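Local coordinates for relaxosome protein TraM (Escherichia coli, PDB 4QPO) that binds plasmid DNA as a homotetramer through a ribbon-helix-helix domain and, as part of the relaxosome, facilitates nicking at the origin of transfer in conjugation, at residues A[13-18]-A[32-37]. Residues are numbered along the deposited sequence; the frame is centred on the assembly and turned at random.
Sequences EKINAI and VSFSAT
I15 meets F34 through a CH-pi contact: its CG2 lies 4.0 Å from the centroid of the F34 ring and 28° off the ring normal, which places the methyl over a face. The branch carbon comes closest, I15 CB lying 3.5 Å from F34 CE2, and the two side chains cross at about a right angle. F34 reaches this position because its CG is anti to the backbone N (chi1 -177°), carrying the ring across to helix 9-23. At the ring's edge N16 OD1 stands near the ring plane, 3.7 Å from F34 CD2, with amide and ring planes 66° apart; no hydrogen bond is formed there.

Methyl packing continues one turn along. T37 CG2 sits 3.7 Å from I15 CG2 and 4.0 Å from I18 CG2. T37 turns its hydroxyl back to its own helix start, where OG1 makes a weak hydrogen bond to S33 O; S33 occupies the N-cap position.

No hydrogen bond joins the segments, and 265 Å² is buried between them. The contact packs helix 9-23 against the first turn of helix 34-52 in the ribbon-helix-helix domain. Y12 and I19 also touch F34, while L46 and M53 of the second subunit pack on I15 and I18 respectively, extending this core across the dimer, and L5 from that subunit's strand 2-6 reaches S35.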
ATOM      1  N   GLU A  13      -7.121   0.512  17.305  1.00 67.03           N
ATOM      2  CA  GLU A  13      -6.671  -0.778  17.848  1.00 73.68           C
ATOM      3  C   GLU A  13      -5.430  -1.329  17.141  1.00 71.94           C
ATOM      4  O   GLU A  13      -4.503  -1.816  17.797  1.00 74.14           O
ATOM      5  CB  GLU A  13      -7.797  -1.814  17.767  1.00 80.06           C
ATOM      6  CG  GLU A  13      -8.917  -1.618  18.773  1.00 87.91           C
ATOM      7  CD  GLU A  13     -10.052  -2.615  18.585  1.00 95.15           C
ATOM      8  OE1 GLU A  13     -10.067  -3.327  17.555  1.00 97.13           O
ATOM      9  OE2 GLU A  13     -10.931  -2.682  19.468  1.00 98.99           O
ATOM     10  N   LYS A  14      -5.426  -1.268  15.811  1.00 67.73           N
ATOM     11  CA  LYS A  14      -4.317  -1.791  15.021  1.00 69.04           C
ATOM     12  C   LYS A  14      -3.017  -1.040  15.327  1.00 69.04           C
ATOM     13  O   LYS A  14      -1.946  -1.644  15.341  1.00 67.76           O
ATOM     14  CB  LYS A  14      -4.623  -1.715  13.513  1.00 63.75           C
ATOM     15  CG  LYS A  14      -5.779  -2.584  13.030  1.00 70.98           C
ATOM     16  CD  LYS A  14      -5.405  -4.051  13.022  1.00 76.73           C
ATOM     17  CE  LYS A  14      -4.112  -4.293  12.240  1.00 78.57           C
ATOM     18  NZ  LYS A  14      -3.878  -5.746  11.965  1.00 84.69           N
ATOM     19  N   ILE A  15      -3.103   0.269  15.556  1.00 66.57           N
ATOM     20  CA  ILE A  15      -1.917   1.038  15.934  1.00 68.62           C
ATOM     21  C   ILE A  15      -1.323   0.533  17.252  1.00 71.52           C
ATOM     22  O   ILE A  15      -0.109   0.413  17.388  1.00 71.80           O
ATOM     23  CB  ILE A  15      -2.204   2.543  16.105  1.00 70.59           C
ATOM     24  CG1 ILE A  15      -3.090   3.074  14.981  1.00 71.08           C
ATOM     25  CG2 ILE A  15      -0.888   3.312  16.193  1.00 71.86           C
ATOM     26  CD1 ILE A  15      -2.524   2.840  13.635  1.00 70.78           C
ATOM     27  N   ASN A  16      -2.185   0.267  18.225  1.00 68.81           N
ATOM     28  CA  ASN A  16      -1.739  -0.276  19.503  1.00 73.38           C
ATOM     29  C   ASN A  16      -0.985  -1.586  19.347  1.00 75.30           C
ATOM     30  O   ASN A  16       0.041  -1.799  19.993  1.00 77.94           O
ATOM     31  CB  ASN A  16      -2.927  -0.478  20.430  1.00 73.75           C
ATOM     32  CG  ASN A  16      -3.418   0.819  21.023  1.00 72.94           C
ATOM     33  OD1 ASN A  16      -2.692   1.811  21.043  1.00 72.32           O
ATOM     34  ND2 ASN A  16      -4.650   0.815  21.534  1.00 73.52           N
ATOM     35  N   ALA A  17      -1.503  -2.462  18.490  1.00 75.83           N
ATOM     36  CA  ALA A  17      -0.874  -3.757  18.239  1.00 78.89           C
ATOM     37  C   ALA A  17       0.494  -3.580  17.572  1.00 79.84           C
ATOM     38  O   ALA A  17       1.418  -4.347  17.827  1.00 80.60           O
ATOM     39  CB  ALA A  17      -1.773  -4.625  17.384  1.00 76.80           C
ATOM     40  N   ILE A  18       0.617  -2.569  16.718  1.00 76.59           N
ATOM     41  CA  ILE A  18       1.909  -2.250  16.122  1.00 77.49           C
ATOM     42  C   ILE A  18       2.879  -1.918  17.229  1.00 77.47           C
ATOM     43  O   ILE A  18       3.961  -2.487  17.291  1.00 80.54           O
ATOM     44  CB  ILE A  18       1.850  -1.058  15.144  1.00 75.71           C
ATOM     45  CG1 ILE A  18       0.884  -1.335  13.997  1.00 74.34           C
ATOM     46  CG2 ILE A  18       3.244  -0.752  14.593  1.00 77.09           C
ATOM     47  CD1 ILE A  18       1.357  -2.399  13.076  1.00 75.82           C
ATOM     48  N   VAL A  32       8.406   4.258  20.235  1.00130.32           N
ATOM     49  CA  VAL A  32       7.273   3.665  19.505  1.00120.98           C
ATOM     50  C   VAL A  32       5.915   4.117  20.081  1.00112.34           C
ATOM     51  O   VAL A  32       4.908   3.403  20.021  1.00113.62           O
ATOM     52  CB  VAL A  32       7.371   2.093  19.431  1.00161.33           C
ATOM     53  CG1 VAL A  32       6.863   1.367  20.693  1.00161.04           C
ATOM     54  CG2 VAL A  32       6.634   1.590  18.205  1.00157.12           C
ATOM     55  N   SER A  33       5.890   5.348  20.583  1.00104.79           N
ATOM     56  CA  SER A  33       4.655   5.982  21.033  1.00 93.11           C
ATOM     57  C   SER A  33       3.549   5.956  19.968  1.00 82.16           C
ATOM     58  O   SER A  33       3.812   5.744  18.776  1.00 73.56           O
ATOM     59  CB  SER A  33       4.935   7.423  21.434  1.00 92.79           C
ATOM     60  OG  SER A  33       5.455   8.141  20.331  1.00 90.64           O
ATOM     61  N   PHE A  34       2.313   6.172  20.406  1.00 66.44           N
ATOM     62  CA  PHE A  34       1.177   6.102  19.509  1.00 60.93           C
ATOM     63  C   PHE A  34       1.340   7.111  18.372  1.00 55.59           C
ATOM     64  O   PHE A  34       1.199   6.771  17.189  1.00 51.72           O
ATOM     65  CB  PHE A  34      -0.133   6.349  20.265  1.00 62.51           C
ATOM     66  CG  PHE A  34      -1.360   6.215  19.403  1.00 61.18           C
ATOM     67  CD1 PHE A  34      -1.835   7.292  18.669  1.00 59.16           C
ATOM     68  CD2 PHE A  34      -2.040   5.012  19.319  1.00 62.17           C
ATOM     69  CE1 PHE A  34      -2.963   7.163  17.875  1.00 57.03           C
ATOM     70  CE2 PHE A  34      -3.167   4.887  18.522  1.00 58.13           C
ATOM     71  CZ  PHE A  34      -3.624   5.961  17.803  1.00 56.83           C
ATOM     72  N   SER A  35       1.649   8.349  18.740  1.00 56.40           N
ATOM     73  CA  SER A  35       1.722   9.439  17.770  1.00 57.52           C
ATOM     74  C   SER A  35       2.813   9.196  16.748  1.00 56.42           C
ATOM     75  O   SER A  35       2.612   9.411  15.570  1.00 53.70           O
ATOM     76  CB  SER A  35       1.968  10.775  18.478  1.00 62.47           C
ATOM     77  OG  SER A  35       0.849  11.137  19.263  1.00 63.68           O
ATOM     78  N   ALA A  36       3.975   8.755  17.215  1.00 62.04           N
ATOM     79  CA  ALA A  36       5.103   8.524  16.325  1.00 62.87           C
ATOM     80  C   ALA A  36       4.725   7.509  15.254  1.00 60.23           C
ATOM     81  O   ALA A  36       5.012   7.705  14.073  1.00 58.83           O
ATOM     82  CB  ALA A  36       6.318   8.051  17.113  1.00 67.38           C
ATOM     83  N   THR A  37       4.052   6.444  15.679  1.00 60.85           N
ATOM     84  CA  THR A  37       3.614   5.382  14.792  1.00 59.73           C
ATOM     85  C   THR A  37       2.530   5.874  13.837  1.00 54.93           C
ATOM     86  O   THR A  37       2.600   5.628  12.633  1.00 52.04           O
ATOM     87  CB  THR A  37       3.104   4.169  15.600  1.00 62.83           C
ATOM     88  OG1 THR A  37       4.211   3.575  16.271  1.00 70.19           O
ATOM     89  CG2 THR A  37       2.481   3.124  14.696  1.00 62.28           C
TER